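Long-range contacts in fatty acid multifunctional protein (atmfp2) (Arabidopsis thaliana, PDB 2WTB), which hydrates long-chain enoyl-CoAs and oxidises the resulting 3-hydroxyacyl-CoAs with NAD+ in the peroxisomal beta-oxidation of fatty acids during seed germination: residues K298-T303 and I647-A652; M457-I462 and T486-G491; A497-F502 and M660-P665. One frame throughout, in Å; residues are numbered along the deposited sequence.

Interaction 1 of 3, residues K298-T303 and I647-A652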
ATOM      1  N   LYS A 298       4.425   9.504  11.602  1.00 66.66           N
ATOM      2  CA  LYS A 298       5.183   9.802  12.810  1.00 66.86           C
ATOM      3  C   LYS A 298       6.376  10.701  12.504  1.00 64.17           C
ATOM      4  O   LYS A 298       7.431  10.226  12.089  1.00 67.89           O
ATOM      5  CB  LYS A 298       5.641   8.511  13.489  1.00 47.43           C
ATOM      6  CG  LYS A 298       6.545   8.733  14.687  1.00 89.05           C
ATOM      7  CD  LYS A 298       6.622   7.489  15.553  1.00 97.71           C
ATOM      8  CE  LYS A 298       5.251   7.107  16.087  1.00101.67           C
ATOM      9  NZ  LYS A 298       5.308   5.901  16.959  1.00105.54           N
ATOM     10  N   VAL A 299       6.197  12.002  12.710  1.00 57.31           N
ATOM     11  CA  VAL A 299       7.250  12.977  12.454  1.00 43.06           C
ATOM     12  C   VAL A 299       7.656  13.683  13.744  1.00 58.69           C
ATOM     13  O   VAL A 299       6.939  14.563  14.227  1.00 56.83           O
ATOM     14  CB  VAL A 299       6.794  14.030  11.427  1.00 48.63           C
ATOM     15  CG1 VAL A 299       7.941  14.972  11.082  1.00 42.25           C
ATOM     16  CG2 VAL A 299       6.256  13.351  10.179  1.00 43.10           C
ATOM     17  N   PRO A 300       8.812  13.299  14.307  1.00 57.51           N
ATOM     18  CA  PRO A 300       9.309  13.852  15.572  1.00 59.32           C
ATOM     19  C   PRO A 300       9.407  15.371  15.532  1.00 60.07           C
ATOM     20  O   PRO A 300       9.797  15.936  14.507  1.00 55.22           O
ATOM     21  CB  PRO A 300      10.706  13.242  15.696  1.00 42.91           C
ATOM     22  CG  PRO A 300      10.647  12.000  14.889  1.00 46.27           C
ATOM     23  CD  PRO A 300       9.737  12.304  13.740  1.00 43.84           C
ATOM     24  N   GLY A 301       9.057  16.017  16.641  1.00 55.33           N
ATOM     25  CA  GLY A 301       9.085  17.466  16.728  1.00 38.88           C
ATOM     26  C   GLY A 301       7.906  18.125  16.036  1.00 53.59           C
ATOM     27  O   GLY A 301       7.851  19.348  15.919  1.00 58.04           O
ATOM     28  N   VAL A 302       6.962  17.313  15.574  1.00 44.16           N
ATOM     29  CA  VAL A 302       5.770  17.822  14.907  1.00 47.24           C
ATOM     30  C   VAL A 302       4.513  17.110  15.400  1.00 54.26           C
ATOM     31  O   VAL A 302       3.517  17.754  15.734  1.00 55.29           O
ATOM     32  CB  VAL A 302       5.867  17.671  13.375  1.00 48.40           C
ATOM     33  CG1 VAL A 302       4.500  17.850  12.725  1.00 38.37           C
ATOM     34  CG2 VAL A 302       6.867  18.659  12.806  1.00 45.23           C
ATOM     35  N   THR A 303       4.566  15.782  15.448  1.00 45.93           N
ATOM     36  CA  THR A 303       3.398  14.990  15.824  1.00 40.57           C
ATOM     37  C   THR A 303       3.483  14.425  17.241  1.00 42.93           C
ATOM     38  O   THR A 303       2.636  13.632  17.651  1.00 41.79           O
ATOM     39  CB  THR A 303       3.152  13.833  14.838  1.00 47.98           C
ATOM     40  OG1 THR A 303       4.274  12.939  14.853  1.00 42.61           O
ATOM     41  CG2 THR A 303       2.939  14.370  13.434  1.00 53.20           C
ATOM     42  N   ILE A 647      15.998  15.785   4.715  1.00 54.90           N
ATOM     43  CA  ILE A 647      14.821  16.009   3.887  1.00 51.26           C
ATOM     44  C   ILE A 647      13.742  14.986   4.212  1.00 59.63           C
ATOM     45  O   ILE A 647      12.554  15.304   4.224  1.00 57.78           O
ATOM     46  CB  ILE A 647      15.160  15.941   2.391  1.00 56.16           C
ATOM     47  CG1 ILE A 647      16.140  17.055   2.025  1.00 58.65           C
ATOM     48  CG2 ILE A 647      13.896  16.053   1.550  1.00 37.72           C
ATOM     49  CD1 ILE A 647      15.568  18.443   2.199  1.00 53.51           C
ATOM     50  N   ALA A 648      14.168  13.755   4.478  1.00 66.55           N
ATOM     51  CA  ALA A 648      13.251  12.697   4.882  1.00 56.37           C
ATOM     52  C   ALA A 648      13.453  12.380   6.355  1.00 60.47           C
ATOM     53  O   ALA A 648      14.583  12.346   6.844  1.00 64.63           O
ATOM     54  CB  ALA A 648      13.463  11.457   4.039  1.00 39.87           C
ATOM     55  N   VAL A 649      12.350  12.151   7.057  1.00 64.25           N
ATOM     56  CA  VAL A 649      12.388  11.924   8.495  1.00 65.95           C
ATOM     57  C   VAL A 649      13.135  10.647   8.851  1.00 64.50           C
ATOM     58  O   VAL A 649      13.934  10.623   9.786  1.00 59.96           O
ATOM     59  CB  VAL A 649      10.970  11.839   9.082  1.00 61.23           C
ATOM     60  CG1 VAL A 649      11.006  11.254  10.486  1.00 62.36           C
ATOM     61  CG2 VAL A 649      10.314  13.209   9.074  1.00 53.92           C
ATOM     62  N   LYS A 650      12.868   9.588   8.098  1.00 68.67           N
ATOM     63  CA  LYS A 650      13.430   8.279   8.392  1.00 62.89           C
ATOM     64  C   LYS A 650      13.536   7.448   7.119  1.00 68.44           C
ATOM     65  O   LYS A 650      12.760   7.634   6.180  1.00 69.89           O
ATOM     66  CB  LYS A 650      12.560   7.558   9.419  1.00 48.92           C
ATOM     67  CG  LYS A 650      11.160   7.244   8.924  1.00 52.62           C
ATOM     68  CD  LYS A 650      10.298   6.649  10.025  1.00 65.85           C
ATOM     69  CE  LYS A 650       9.680   7.733  10.896  1.00 60.75           C
ATOM     70  NZ  LYS A 650       8.650   8.515  10.155  1.00 55.28           N
ATOM     71  N   ALA A 651      14.499   6.533   7.091  1.00 60.66           N
ATOM     72  CA  ALA A 651      14.726   5.697   5.919  1.00 62.04           C
ATOM     73  C   ALA A 651      13.436   5.032   5.439  1.00 66.12           C
ATOM     74  O   ALA A 651      13.157   4.995   4.239  1.00 58.95           O
ATOM     75  CB  ALA A 651      15.787   4.646   6.216  1.00 55.81           C
ATOM     76  N   ALA A 652      12.649   4.517   6.381  1.00 59.59           N
ATOM     77  CA  ALA A 652      11.431   3.787   6.046  1.00 67.45           C
ATOM     78  C   ALA A 652      10.438   4.638   5.257  1.00 70.95           C
ATOM     79  O   ALA A 652       9.579   4.104   4.554  1.00 76.48           O
ATOM     80  CB  ALA A 652      10.779   3.233   7.302  1.00 71.39           C
TER

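Interaction 2 of 3, residues M457-I462 and T486-G491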
ATOM      1  N   MET A 457      -3.316   7.855  -7.660  1.00 90.09           N
ATOM      2  CA  MET A 457      -2.015   7.715  -7.020  1.00 89.64           C
ATOM      3  C   MET A 457      -2.169   7.855  -5.509  1.00 82.46           C
ATOM      4  O   MET A 457      -2.672   8.868  -5.024  1.00 80.57           O
ATOM      5  CB  MET A 457      -1.035   8.754  -7.561  1.00 94.77           C
ATOM      6  CG  MET A 457       0.413   8.299  -7.554  1.00 96.74           C
ATOM      7  SD  MET A 457       0.656   6.804  -8.535  1.00188.05           S
ATOM      8  CE  MET A 457      -0.231   7.228 -10.033  1.00 59.06           C
ATOM      9  N   PRO A 458      -1.729   6.834  -4.763  1.00 74.30           N
ATOM     10  CA  PRO A 458      -1.981   6.708  -3.323  1.00 71.97           C
ATOM     11  C   PRO A 458      -1.097   7.624  -2.485  1.00 75.59           C
ATOM     12  O   PRO A 458      -1.405   7.873  -1.321  1.00 84.68           O
ATOM     13  CB  PRO A 458      -1.620   5.243  -3.028  1.00 65.36           C
ATOM     14  CG  PRO A 458      -1.283   4.615  -4.362  1.00 65.80           C
ATOM     15  CD  PRO A 458      -0.898   5.730  -5.263  1.00 62.42           C
ATOM     16  N   LEU A 459      -0.011   8.115  -3.070  1.00 69.61           N
ATOM     17  CA  LEU A 459       0.965   8.894  -2.319  1.00 61.72           C
ATOM     18  C   LEU A 459       0.615  10.374  -2.257  1.00 74.89           C
ATOM     19  O   LEU A 459       0.005  10.924  -3.174  1.00 81.94           O
ATOM     20  CB  LEU A 459       2.363   8.727  -2.913  1.00 53.87           C
ATOM     21  CG  LEU A 459       3.510   9.280  -2.067  1.00 60.65           C
ATOM     22  CD1 LEU A 459       3.747   8.386  -0.857  1.00 61.39           C
ATOM     23  CD2 LEU A 459       4.775   9.411  -2.895  1.00 59.37           C
ATOM     24  N   LEU A 460       1.014  11.005  -1.157  1.00 65.58           N
ATOM     25  CA  LEU A 460       0.890  12.443  -0.996  1.00 56.56           C
ATOM     26  C   LEU A 460       2.124  12.976  -0.286  1.00 54.32           C
ATOM     27  O   LEU A 460       2.436  12.562   0.828  1.00 61.22           O
ATOM     28  CB  LEU A 460      -0.359  12.796  -0.190  1.00 59.84           C
ATOM     29  CG  LEU A 460      -0.419  14.239   0.315  1.00 50.00           C
ATOM     30  CD1 LEU A 460      -0.314  15.224  -0.845  1.00 46.24           C
ATOM     31  CD2 LEU A 460      -1.686  14.478   1.123  1.00 49.12           C
ATOM     32  N   GLU A 461       2.832  13.889  -0.941  1.00 53.16           N
ATOM     33  CA  GLU A 461       3.991  14.522  -0.331  1.00 58.30           C
ATOM     34  C   GLU A 461       3.593  15.808   0.380  1.00 51.49           C
ATOM     35  O   GLU A 461       3.218  16.787  -0.260  1.00 60.33           O
ATOM     36  CB  GLU A 461       5.062  14.826  -1.379  1.00 50.31           C
ATOM     37  CG  GLU A 461       6.093  13.730  -1.565  1.00 54.41           C
ATOM     38  CD  GLU A 461       7.229  14.155  -2.485  1.00 67.20           C
ATOM     39  OE1 GLU A 461       7.003  15.031  -3.351  1.00 67.45           O
ATOM     40  OE2 GLU A 461       8.348  13.617  -2.342  1.00 61.77           O
ATOM     41  N   ILE A 462       3.664  15.793   1.706  1.00 48.80           N
ATOM     42  CA  ILE A 462       3.468  17.006   2.491  1.00 47.01           C
ATOM     43  C   ILE A 462       4.811  17.702   2.639  1.00 48.58           C
ATOM     44  O   ILE A 462       5.673  17.251   3.394  1.00 59.81           O
ATOM     45  CB  ILE A 462       2.891  16.698   3.886  1.00 46.17           C
ATOM     46  CG1 ILE A 462       1.481  16.124   3.763  1.00 44.16           C
ATOM     47  CG2 ILE A 462       2.869  17.947   4.743  1.00 41.98           C
ATOM     48  CD1 ILE A 462       0.866  15.756   5.086  1.00 45.17           C
ATOM     49  N   THR A 486      -1.541   7.912   1.350  1.00 50.27           N
ATOM     50  CA  THR A 486      -0.451   7.632   2.280  1.00 50.37           C
ATOM     51  C   THR A 486       0.533   8.794   2.269  1.00 62.70           C
ATOM     52  O   THR A 486       1.288   8.967   1.313  1.00 68.15           O
ATOM     53  CB  THR A 486       0.277   6.324   1.941  1.00 48.88           C
ATOM     54  OG1 THR A 486      -0.568   5.214   2.259  1.00 66.38           O
ATOM     55  CG2 THR A 486       1.570   6.207   2.737  1.00 40.92           C
ATOM     56  N   PRO A 487       0.516   9.603   3.338  1.00 56.55           N
ATOM     57  CA  PRO A 487       1.305  10.831   3.417  1.00 52.96           C
ATOM     58  C   PRO A 487       2.719  10.579   3.903  1.00 55.55           C
ATOM     59  O   PRO A 487       2.923   9.781   4.816  1.00 60.81           O
ATOM     60  CB  PRO A 487       0.562  11.661   4.476  1.00 50.89           C
ATOM     61  CG  PRO A 487      -0.665  10.859   4.858  1.00 53.87           C
ATOM     62  CD  PRO A 487      -0.352   9.447   4.513  1.00 53.98           C
ATOM     63  N   VAL A 488       3.680  11.253   3.281  1.00 47.41           N
ATOM     64  CA  VAL A 488       5.015  11.377   3.844  1.00 53.76           C
ATOM     65  C   VAL A 488       5.330  12.860   3.993  1.00 53.59           C
ATOM     66  O   VAL A 488       5.021  13.659   3.108  1.00 56.76           O
ATOM     67  CB  VAL A 488       6.088  10.695   2.970  1.00 53.95           C
ATOM     68  CG1 VAL A 488       5.991   9.186   3.101  1.00 60.16           C
ATOM     69  CG2 VAL A 488       5.951  11.126   1.519  1.00 57.25           C
ATOM     70  N   VAL A 489       5.923  13.231   5.123  1.00 47.70           N
ATOM     71  CA  VAL A 489       6.270  14.626   5.372  1.00 39.02           C
ATOM     72  C   VAL A 489       7.715  14.894   4.980  1.00 38.73           C
ATOM     73  O   VAL A 489       8.643  14.501   5.684  1.00 55.16           O
ATOM     74  CB  VAL A 489       6.052  15.013   6.850  1.00 47.27           C
ATOM     75  CG1 VAL A 489       6.510  16.440   7.095  1.00 55.12           C
ATOM     76  CG2 VAL A 489       4.588  14.844   7.234  1.00 40.55           C
ATOM     77  N   VAL A 490       7.902  15.566   3.850  1.00 43.14           N
ATOM     78  CA  VAL A 490       9.241  15.828   3.339  1.00 55.49           C
ATOM     79  C   VAL A 490       9.603  17.306   3.443  1.00 62.55           C
ATOM     80  O   VAL A 490       8.733  18.158   3.630  1.00 64.96           O
ATOM     81  CB  VAL A 490       9.396  15.350   1.877  1.00 53.53           C
ATOM     82  CG1 VAL A 490       9.115  13.860   1.779  1.00 50.97           C
ATOM     83  CG2 VAL A 490       8.474  16.136   0.953  1.00 48.94           C
ATOM     84  N   GLY A 491      10.896  17.598   3.323  1.00 59.46           N
ATOM     85  CA  GLY A 491      11.391  18.956   3.455  1.00 51.92           C
ATOM     86  C   GLY A 491      11.435  19.697   2.135  1.00 59.11           C
ATOM     87  O   GLY A 491      11.348  19.090   1.068  1.00 65.36           O
TER

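Interaction 3 of 3, residues A497-F502 and M660-P665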
ATOM      1  N   ALA A 497      11.255  14.731  -2.291  1.00 57.05           N
ATOM      2  CA  ALA A 497      11.755  13.381  -2.036  1.00 60.93           C
ATOM      3  C   ALA A 497      11.607  12.449  -3.238  1.00 64.45           C
ATOM      4  O   ALA A 497      12.591  11.906  -3.733  1.00 63.92           O
ATOM      5  CB  ALA A 497      11.071  12.779  -0.819  1.00 56.42           C
ATOM      6  N   VAL A 498      10.373  12.269  -3.698  1.00 69.96           N
ATOM      7  CA  VAL A 498      10.073  11.302  -4.752  1.00 72.98           C
ATOM      8  C   VAL A 498      10.783  11.601  -6.072  1.00 69.92           C
ATOM      9  O   VAL A 498      11.564  10.788  -6.563  1.00 62.21           O
ATOM     10  CB  VAL A 498       8.557  11.202  -5.004  1.00 66.19           C
ATOM     11  CG1 VAL A 498       8.271  10.212  -6.121  1.00 61.42           C
ATOM     12  CG2 VAL A 498       7.838  10.800  -3.726  1.00 53.61           C
ATOM     13  N   ASN A 499      10.505  12.767  -6.646  1.00 72.42           N
ATOM     14  CA  ASN A 499      11.093  13.145  -7.926  1.00 59.73           C
ATOM     15  C   ASN A 499      12.607  13.316  -7.874  1.00 60.86           C
ATOM     16  O   ASN A 499      13.309  12.928  -8.803  1.00 57.04           O
ATOM     17  CB  ASN A 499      10.434  14.413  -8.468  1.00 61.65           C
ATOM     18  CG  ASN A 499       9.012  14.173  -8.929  1.00 72.41           C
ATOM     19  OD1 ASN A 499       8.296  15.108  -9.286  1.00 77.27           O
ATOM     20  ND2 ASN A 499       8.596  12.912  -8.925  1.00 76.69           N
ATOM     21  N   ARG A 500      13.108  13.900  -6.790  1.00 75.86           N
ATOM     22  CA  ARG A 500      14.548  14.066  -6.626  1.00 77.51           C
ATOM     23  C   ARG A 500      15.238  12.712  -6.511  1.00 69.93           C
ATOM     24  O   ARG A 500      16.375  12.538  -6.942  1.00 69.12           O
ATOM     25  CB  ARG A 500      14.864  14.909  -5.391  1.00 70.48           C
ATOM     26  CG  ARG A 500      16.352  15.026  -5.117  1.00 74.13           C
ATOM     27  CD  ARG A 500      16.637  15.693  -3.787  1.00 78.21           C
ATOM     28  NE  ARG A 500      18.063  15.671  -3.476  1.00 75.24           N
ATOM     29  CZ  ARG A 500      18.585  16.106  -2.336  1.00 68.82           C
ATOM     30  NH1 ARG A 500      17.798  16.603  -1.391  1.00 65.49           N
ATOM     31  NH2 ARG A 500      19.895  16.045  -2.140  1.00 60.94           N
ATOM     32  N   MET A 501      14.532  11.758  -5.921  1.00 70.12           N
ATOM     33  CA  MET A 501      15.061  10.427  -5.679  1.00 69.16           C
ATOM     34  C   MET A 501      15.325   9.694  -6.989  1.00 77.96           C
ATOM     35  O   MET A 501      16.367   9.060  -7.163  1.00 76.20           O
ATOM     36  CB  MET A 501      14.054   9.635  -4.854  1.00 68.96           C
ATOM     37  CG  MET A 501      14.652   8.681  -3.850  1.00 70.13           C
ATOM     38  SD  MET A 501      13.343   7.896  -2.895  1.00 80.75           S
ATOM     39  CE  MET A 501      14.294   7.155  -1.578  1.00193.38           C
ATOM     40  N   PHE A 502      14.374   9.792  -7.913  1.00 79.02           N
ATOM     41  CA  PHE A 502      14.414   9.011  -9.144  1.00 79.83           C
ATOM     42  C   PHE A 502      14.867   9.791 -10.375  1.00 81.46           C
ATOM     43  O   PHE A 502      14.760   9.296 -11.498  1.00 83.27           O
ATOM     44  CB  PHE A 502      13.048   8.372  -9.411  1.00 70.33           C
ATOM     45  CG  PHE A 502      12.793   7.134  -8.603  1.00 68.24           C
ATOM     46  CD1 PHE A 502      13.182   5.893  -9.076  1.00 80.76           C
ATOM     47  CD2 PHE A 502      12.174   7.210  -7.370  1.00 62.07           C
ATOM     48  CE1 PHE A 502      12.953   4.750  -8.334  1.00 79.46           C
ATOM     49  CE2 PHE A 502      11.941   6.071  -6.626  1.00 64.32           C
ATOM     50  CZ  PHE A 502      12.332   4.840  -7.109  1.00 66.84           C
ATOM     51  N   MET A 660       5.555   3.640  -3.494  1.00 84.31           N
ATOM     52  CA  MET A 660       4.204   4.110  -3.773  1.00 82.45           C
ATOM     53  C   MET A 660       4.171   5.216  -4.823  1.00 79.96           C
ATOM     54  O   MET A 660       3.113   5.543  -5.361  1.00 83.34           O
ATOM     55  CB  MET A 660       3.545   4.586  -2.479  1.00 74.70           C
ATOM     56  CG  MET A 660       2.057   4.310  -2.396  1.00 78.74           C
ATOM     57  SD  MET A 660       1.487   4.304  -0.687  1.00 95.17           S
ATOM     58  CE  MET A 660       2.665   3.174   0.050  1.00 72.41           C
ATOM     59  N   GLY A 661       5.331   5.790  -5.115  1.00 75.76           N
ATOM     60  CA  GLY A 661       5.417   6.859  -6.091  1.00 73.06           C
ATOM     61  C   GLY A 661       5.990   6.399  -7.417  1.00 79.69           C
ATOM     62  O   GLY A 661       5.626   6.918  -8.471  1.00 81.15           O
ATOM     63  N   MET A 662       6.886   5.420  -7.362  1.00 85.84           N
ATOM     64  CA  MET A 662       7.569   4.943  -8.560  1.00 87.30           C
ATOM     65  C   MET A 662       7.495   3.426  -8.706  1.00 83.72           C
ATOM     66  O   MET A 662       8.340   2.813  -9.359  1.00 79.92           O
ATOM     67  CB  MET A 662       9.025   5.410  -8.561  1.00 85.35           C
ATOM     68  CG  MET A 662       9.192   6.902  -8.791  1.00 80.03           C
ATOM     69  SD  MET A 662       8.902   7.373 -10.507  1.00123.74           S
ATOM     70  CE  MET A 662       9.205   9.137 -10.428  1.00115.16           C
ATOM     71  N   GLY A 663       6.481   2.828  -8.087  1.00 78.96           N
ATOM     72  CA  GLY A 663       6.221   1.406  -8.221  1.00 77.59           C
ATOM     73  C   GLY A 663       7.406   0.495  -7.955  1.00 85.06           C
ATOM     74  O   GLY A 663       7.515  -0.573  -8.557  1.00 91.71           O
ATOM     75  N   PHE A 664       8.297   0.908  -7.059  1.00 76.64           N
ATOM     76  CA  PHE A 664       9.421   0.065  -6.675  1.00 62.56           C
ATOM     77  C   PHE A 664       8.903  -1.195  -5.985  1.00 73.69           C
ATOM     78  O   PHE A 664       8.003  -1.120  -5.149  1.00 80.50           O
ATOM     79  CB  PHE A 664      10.381   0.822  -5.758  1.00 57.43           C
ATOM     80  CG  PHE A 664      11.650   0.078  -5.460  1.00 68.18           C
ATOM     81  CD1 PHE A 664      12.786   0.284  -6.229  1.00 73.75           C
ATOM     82  CD2 PHE A 664      11.710  -0.827  -4.415  1.00 69.61           C
ATOM     83  CE1 PHE A 664      13.956  -0.400  -5.962  1.00 62.13           C
ATOM     84  CE2 PHE A 664      12.878  -1.515  -4.142  1.00 73.27           C
ATOM     85  CZ  PHE A 664      14.002  -1.301  -4.917  1.00 67.83           C
ATOM     86  N   PRO A 665       9.473  -2.357  -6.341  1.00 79.31           N
ATOM     87  CA  PRO A 665       9.047  -3.684  -5.875  1.00 81.06           C
ATOM     88  C   PRO A 665       8.882  -3.765  -4.361  1.00 78.62           C
ATOM     89  O   PRO A 665       9.875  -3.695  -3.637  1.00 82.93           O
ATOM     90  CB  PRO A 665      10.199  -4.592  -6.312  1.00 82.23           C
ATOM     91  CG  PRO A 665      10.795  -3.905  -7.478  1.00 82.44           C
ATOM     92  CD  PRO A 665      10.648  -2.435  -7.226  1.00 78.07           C
TER

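Interaction 1 of 3, residues K298-T303 and I647-A652
Val-299 and Val-649 bring the two backbones nearest, their CA atoms 6.6 Å apart, where the loop leading from helix 281-294 toward strand 315-318 passes the N-terminal end of helix 651-662. The loop packs against the N-cap region of that helix, with Lys-650 at the N-cap position. It turns back on itself after Val-299: Thr-303 N bonds to Val-299 O, and Thr-303 OG1 receives Val-299 N at 3.0 Å. Gly-301, with its positive phi, lies within this turn.

Val-649 meets the loop with both methyl groups. Val-649 CG2 crosses the side chain of Val-299 at a slant and touches Val-299 CG1 at 3.6 Å, while Val-649 CG1, anti to the backbone N (chi1 165°), touches the CD corner of the Pro-300 ring, also at 3.6 Å. The other side chains touching Val-299 include Arg-464 of strand 459-464. A single hydrogen bond adds a polar element. Lys-650 bends its chain at chi3 and chi4, which curls the ammonium group back to the loop; Lys-650 NZ also donates to Gly-295 O and forms a salt bridge with Asp-653. Across the contact, Lys-650 NZ donates to Lys-298 O at 2.9 Å, tilted 26° from the carbonyl plane.

Interaction 2 of 3, residues M457-I462 and T486-G491
Leu-460 and Ile-462 pair with Pro-487 and Val-489 in a parallel register that joins the last two strands of the sheet in the NAD-binding, Rossmann-type domain. Helix 470-482 connects them in a beta-alpha-beta unit. Packing is tight from Leu-459 onward. Backbone bonds alternate between the strands: Leu-460 N to Thr-486 O, Val-488 N to Leu-460 O, Ile-462 N to Val-488 O and Val-490 N to Ile-462 O. Leu-459 CD1 also lies against Thr-486 O, 3.3 Å away.

On the face of Leu-460 and Pro-487, the Ile-462 side chain runs beside Pro-487, with Ile-462 CD1 4.2 Å from Pro-487 CB; Leu-477 of helix 470-482 packs onto both. On the other face, Glu-461 CG reaches Val-488 CG2 at 4.0 Å, and the extended chain beyond CG carries the carboxylate past the methyls of Val-490.

Between these segments the looser side is the partly exposed start, where Pro-458 CB comes no nearer than 5.1 Å, to Thr-486 N, while Pro-458 O still accepts Thr-486 N at 2.7 Å. The backbone N-H groups of Ala-497 and Val-498 both hold the buried Glu-461 OE2, which fixes how the carboxylate is turned at the start of helix 498-514.

Interaction 3 of 3, residues A497-F502 and M660-P665
Met-662 lies over one face of the Phe-502 ring. Met-662 CG stands 3.6 Å from the Phe-502 ring centroid and 24° off the normal, a CH-pi contact, and is displaced toward the rim on the CD2 side. Met-662 CB reaches farther across the same ring, 3.6 Å from Phe-502 CE2. The sulfur is more distant: Met-662 SD sits 4.7 Å from the Phe-502 ring centroid, still above the face, as a Met-aromatic contact. The two side chains run antiparallel alongside each other. A bend at chi2 (-74°) turns the thioether back from the ring, so that Met-662 CE reaches Phe-502 CB at 4.0 Å.

These residues join the first turns of helix 498-514, in the C-terminal domain of the 3-hydroxyacyl-CoA dehydrogenase family, to the end of helix 651-662. The chain leaves the latter through Gly-663, whose phi is positive.

Aliphatic packing is more spread out. Val-498 CG1 lies 4.4 Å from both Met-662 CG and Gly-661 CA. Ala-657, one turn earlier on helix 651-662, also touches Val-498.

Polar and apolar groups meet once, where the amide of Asn-499 crosses Met-662 at about a right angle, with Asn-499 ND2 4.1 Å from Met-662 CE.

Interaction 2 lies nearest the other two, with its centre about 12 Å from that of interaction 1 and about 11 Å from that of interaction 3, whereas interactions 1 and 3 are about 18 Å apart. Helix 651-662 serves both of these, its N-terminal end in interaction 1 and its C-terminal end in interaction 3. Strand 486-491 borders both as well: Gly-491 N probably bonds to Ile-647 O, and Val-490 packs on Ala-497. Along the chain, interaction 2 is nested within the loop closed by interaction 1 and precedes interaction 3, while 1 and 3 interleave. The edge of the NAD-binding sheet is thus joined to the helical C-terminal region and to the preceding linker.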